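Local coordinates for histidinol-phosphate aminotransferase (Clostridium acetobutylicum, PDB 3FTB), which probably acts as a pyridoxal 5'-phosphate-dependent histidinol-phosphate aminotransferase, transferring amino groups between substrates, at residues 41-55 / 249-261. Sequence-based numbering, arbitrary orientation.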
# COMPACT_ATOMS: atom_id res chain seq x y z
N PRO A 41 9.96 11.39 -14.74
CA PRO A 41 9.30 12.05 -15.88
C PRO A 41 8.97 13.51 -15.59
O PRO A 41 8.48 13.87 -14.51
CB PRO A 41 8.00 11.24 -16.04
CG PRO A 41 8.35 9.90 -15.54
CD PRO A 41 9.31 10.12 -14.39
N LYS A 42 9.26 14.36 -16.56
CA LYS A 42 9.07 15.78 -16.38
C LYS A 42 7.59 16.07 -16.17
O LYS A 42 7.23 17.13 -15.66
CB LYS A 42 9.64 16.54 -17.58
CG LYS A 42 11.15 16.42 -17.69
CD LYS A 42 11.75 17.40 -18.70
CE LYS A 42 13.27 17.27 -18.79
NZ LYS A 42 13.69 16.01 -19.46
N SER A 43 6.74 15.11 -16.53
CA SER A 43 5.30 15.29 -16.43
C SER A 43 4.76 15.04 -15.01
O SER A 43 3.59 15.28 -14.73
CB SER A 43 4.58 14.39 -17.43
OG SER A 43 4.81 13.01 -17.15
N PHE A 44 5.62 14.55 -14.13
CA PHE A 44 5.21 14.36 -12.75
C PHE A 44 5.35 15.66 -11.97
O PHE A 44 4.50 16.00 -11.15
CB PHE A 44 6.02 13.27 -12.08
CG PHE A 44 5.63 13.05 -10.65
CD1 PHE A 44 6.18 13.84 -9.64
CD2 PHE A 44 4.70 12.09 -10.31
CE1 PHE A 44 5.81 13.66 -8.32
CE2 PHE A 44 4.33 11.90 -9.00
CZ PHE A 44 4.89 12.69 -8.00
N LEU A 45 6.44 16.37 -12.22
CA LEU A 45 6.64 17.69 -11.65
C LEU A 45 5.48 18.58 -12.07
O LEU A 45 4.85 19.24 -11.25
CB LEU A 45 7.97 18.27 -12.15
CG LEU A 45 9.30 17.58 -11.86
CD1 LEU A 45 9.29 16.11 -12.29
CD2 LEU A 45 10.45 18.33 -12.54
N ASN A 46 5.20 18.59 -13.37
CA ASN A 46 4.20 19.49 -13.95
C ASN A 46 2.80 19.34 -13.36
O ASN A 46 2.00 20.29 -13.40
CB ASN A 46 4.15 19.34 -15.48
CG ASN A 46 5.47 19.69 -16.16
OD1 ASN A 46 6.30 20.41 -15.59
ND2 ASN A 46 5.66 19.19 -17.38
N ASN A 47 2.49 18.17 -12.82
CA ASN A 47 1.18 17.93 -12.22
C ASN A 47 1.22 17.66 -10.73
O ASN A 47 0.31 17.02 -10.19
CB ASN A 47 0.44 16.80 -12.94
CG ASN A 47 0.15 17.13 -14.39
OD1 ASN A 47 1.07 17.31 -15.18
ND2 ASN A 47 -1.12 17.20 -14.74
N ILE A 48 2.26 18.15 -10.06
CA ILE A 48 2.39 17.95 -8.62
C ILE A 48 1.26 18.67 -7.86
O ILE A 48 0.89 18.27 -6.76
CB ILE A 48 3.74 18.44 -8.10
CG1 ILE A 48 3.93 18.05 -6.64
CG2 ILE A 48 3.87 19.95 -8.28
CD1 ILE A 48 3.97 16.56 -6.40
N ASP A 49 0.72 19.72 -8.47
CA ASP A 49 -0.40 20.44 -7.88
C ASP A 49 -1.59 19.51 -7.74
O ASP A 49 -2.21 19.43 -6.69
CB ASP A 49 -0.80 21.64 -8.75
CG ASP A 49 0.30 22.68 -8.85
OD1 ASP A 49 1.37 22.49 -8.23
OD2 ASP A 49 0.09 23.70 -9.54
N GLU A 50 -1.91 18.81 -8.83
CA GLU A 50 -2.97 17.83 -8.84
C GLU A 50 -2.81 16.88 -7.65
O GLU A 50 -3.74 16.70 -6.86
CB GLU A 50 -2.96 17.05 -10.16
CG GLU A 50 -3.87 15.84 -10.21
CD GLU A 50 -3.97 15.24 -11.61
OE1 GLU A 50 -4.32 14.05 -11.73
OE2 GLU A 50 -3.68 15.97 -12.59
N GLY A 51 -1.63 16.29 -7.53
CA GLY A 51 -1.32 15.39 -6.44
C GLY A 51 -1.56 15.97 -5.06
O GLY A 51 -2.24 15.37 -4.24
N ILE A 52 -0.99 17.15 -4.79
CA ILE A 52 -1.17 17.82 -3.50
C ILE A 52 -2.64 18.11 -3.17
O ILE A 52 -3.07 17.95 -2.03
CB ILE A 52 -0.38 19.13 -3.42
CG1 ILE A 52 1.09 18.87 -3.74
CG2 ILE A 52 -0.50 19.73 -2.03
CD1 ILE A 52 1.95 20.10 -3.63
N LYS A 53 -3.40 18.56 -4.16
CA LYS A 53 -4.81 18.87 -3.97
C LYS A 53 -5.56 17.67 -3.41
O LYS A 53 -6.28 17.77 -2.41
CB LYS A 53 -5.47 19.31 -5.28
CG LYS A 53 -6.85 19.94 -5.12
CD LYS A 53 -7.50 20.29 -6.46
CE LYS A 53 -8.65 19.35 -6.81
NZ LYS A 53 -9.90 19.70 -6.07
N ASN A 54 -5.39 16.54 -4.08
CA ASN A 54 -6.10 15.33 -3.71
C ASN A 54 -5.61 14.71 -2.40
O ASN A 54 -6.16 13.72 -1.93
CB ASN A 54 -6.03 14.31 -4.85
CG ASN A 54 -6.54 14.89 -6.18
OD1 ASN A 54 -7.58 15.56 -6.22
ND2 ASN A 54 -5.83 14.61 -7.25
N LEU A 55 -4.56 15.30 -1.82
CA LEU A 55 -4.08 14.86 -0.51
C LEU A 55 -5.21 14.88 0.49
O LEU A 55 -5.27 14.05 1.40
CB LEU A 55 -2.97 15.77 0.01
CG LEU A 55 -1.53 15.43 -0.33
CD1 LEU A 55 -0.62 16.45 0.34
CD2 LEU A 55 -1.22 14.03 0.15
N CYS A 249 -2.42 8.97 -3.48
CA CYS A 249 -2.81 9.94 -4.50
C CYS A 249 -1.72 10.34 -5.50
O CYS A 249 -2.03 10.64 -6.67
CB CYS A 249 -3.44 11.19 -3.85
SG CYS A 249 -2.33 12.28 -2.90
N PHE A 250 -0.46 10.37 -5.07
CA PHE A 250 0.64 10.71 -5.98
C PHE A 250 0.86 9.59 -6.99
O PHE A 250 1.04 9.83 -8.19
CB PHE A 250 1.92 10.98 -5.19
CG PHE A 250 1.84 12.20 -4.32
CD1 PHE A 250 1.96 13.47 -4.87
CD2 PHE A 250 1.65 12.09 -2.95
CE1 PHE A 250 1.88 14.60 -4.07
CE2 PHE A 250 1.58 13.22 -2.15
CZ PHE A 250 1.69 14.47 -2.71
N ALA A 251 0.84 8.35 -6.49
CA ALA A 251 0.90 7.18 -7.34
C ALA A 251 -0.16 7.31 -8.42
O ALA A 251 0.12 7.16 -9.60
CB ALA A 251 0.68 5.92 -6.52
N GLU A 252 -1.39 7.60 -7.99
CA GLU A 252 -2.49 7.82 -8.92
C GLU A 252 -2.16 8.93 -9.91
O GLU A 252 -2.39 8.77 -11.11
CB GLU A 252 -3.76 8.16 -8.16
CG GLU A 252 -4.98 8.33 -9.01
CD GLU A 252 -6.20 8.70 -8.19
OE1 GLU A 252 -6.08 9.57 -7.31
OE2 GLU A 252 -7.28 8.12 -8.43
N MET A 253 -1.61 10.03 -9.41
CA MET A 253 -1.26 11.16 -10.26
C MET A 253 -0.21 10.79 -11.31
O MET A 253 -0.28 11.25 -12.45
CB MET A 253 -0.79 12.36 -9.44
CG MET A 253 -0.44 13.57 -10.31
SD MET A 253 1.27 13.61 -10.91
CE MET A 253 2.04 14.26 -9.42
N ALA A 254 0.75 9.95 -10.92
CA ALA A 254 1.78 9.50 -11.85
C ALA A 254 1.20 8.63 -12.94
O ALA A 254 1.40 8.89 -14.12
CB ALA A 254 2.89 8.76 -11.11
N ALA A 255 0.48 7.59 -12.55
CA ALA A 255 -0.17 6.69 -13.50
C ALA A 255 -1.10 7.41 -14.48
O ALA A 255 -1.36 6.93 -15.57
CB ALA A 255 -0.95 5.61 -12.76
N ILE A 256 -1.60 8.56 -14.07
CA ILE A 256 -2.56 9.30 -14.89
C ILE A 256 -1.87 10.26 -15.87
O ILE A 256 -2.33 10.46 -16.99
CB ILE A 256 -3.64 10.00 -14.00
CG1 ILE A 256 -4.67 8.95 -13.52
CG2 ILE A 256 -4.30 11.15 -14.75
CD1 ILE A 256 -5.72 9.43 -12.51
N ASN A 257 -0.72 10.79 -15.45
CA ASN A 257 -0.01 11.82 -16.21
C ASN A 257 1.28 11.36 -16.89
O ASN A 257 1.74 11.97 -17.86
CB ASN A 257 0.27 13.02 -15.29
CG ASN A 257 -1.01 13.64 -14.74
OD1 ASN A 257 -1.76 14.28 -15.47
ND2 ASN A 257 -1.26 13.45 -13.45
N CYS A 258 1.86 10.28 -16.39
CA CYS A 258 3.18 9.85 -16.84
C CYS A 258 3.15 8.79 -17.92
O CYS A 258 4.11 8.66 -18.67
CB CYS A 258 4.04 9.40 -15.65
SG CYS A 258 4.34 10.78 -14.51
N LEU A 259 2.07 8.03 -18.02
CA LEU A 259 1.98 7.00 -19.06
C LEU A 259 1.69 7.57 -20.45
O LEU A 259 1.86 6.88 -21.47
CB LEU A 259 0.94 5.94 -18.69
CG LEU A 259 1.13 5.16 -17.39
CD1 LEU A 259 0.07 4.08 -17.30
CD2 LEU A 259 2.52 4.55 -17.35
N LYS A 260 1.25 8.83 -20.48
CA LYS A 260 0.95 9.53 -21.73
C LYS A 260 2.20 10.24 -22.20
O LYS A 260 2.28 10.67 -23.34
CB LYS A 260 -0.14 10.59 -21.54
CG LYS A 260 -1.47 10.08 -21.05
CD LYS A 260 -2.18 11.16 -20.24
CE LYS A 260 -1.75 12.55 -20.69
NZ LYS A 260 -2.26 13.63 -19.81
N ASP A 261 3.16 10.36 -21.28
CA ASP A 261 4.43 11.05 -21.49
C ASP A 261 5.28 10.36 -22.57
O ASP A 261 6.33 9.79 -22.28
CB ASP A 261 5.19 11.11 -20.16
CG ASP A 261 6.25 12.19 -20.15
OD1 ASP A 261 6.54 12.76 -21.23
OD2 ASP A 261 6.78 12.47 -19.05
O HOH W 1 9.84 13.89 -19.13
O HOH W 2 -4.43 12.12 -7.13
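Met253 puts its methyl group over one face of the Phe44 ring, with CE 3.5 Å from the ring centroid, a CH-pi contact. The sulfur SD follows obliquely, which makes this a Met-aromatic pair. Met253 starts with CG anti to its backbone N (chi1 -179°) and then bends at chi2 and chi3, which carries CE in between the ring and the backbone oxygen of Asn47, 3.3 Å from that O. At the rim of the same ring, near its plane, lie Ala254 CB and Phe250 O.

Helices 48-53 and 249-257 run roughly antiparallel, at 147° between their directions, with axes 8.7 Å apart. Met253 is a knob in the hole of Phe44, Ile48, Glu50 and Gly51, Phe250 in that of Phe44, Ile48, Gly51 and Ile52. Gly51 lets the backbones close in, its CA 5.1 Å from that of Phe250. Ile48 CD1 lies 3.7 Å from Phe250 CE1, and Leu55 CD2 lies as close to CE2, both oblique to the ring. Phe250 also stacks on Phe250 of the second subunit, so the helix pair forms part of the dimer interface in this fold-type I PLP enzyme.

On the flank, Asn257 ND2 turns back to Met253 O (2.6 Å), a carbonyl that also accepts from Asn257 N. The Glu50 side chain comes from the opposite direction, its carboxylate turned 76° from the amide plane and not hydrogen-bonded to it; OE1 is instead in a salt bridge with Arg65. Farther along, Ser43 OG donates to Asp261 OD2 (2.8 Å) from above the carboxylate plane, and Asp261 OD1 weakly caps Tyr264 N at the start of helix 262-285.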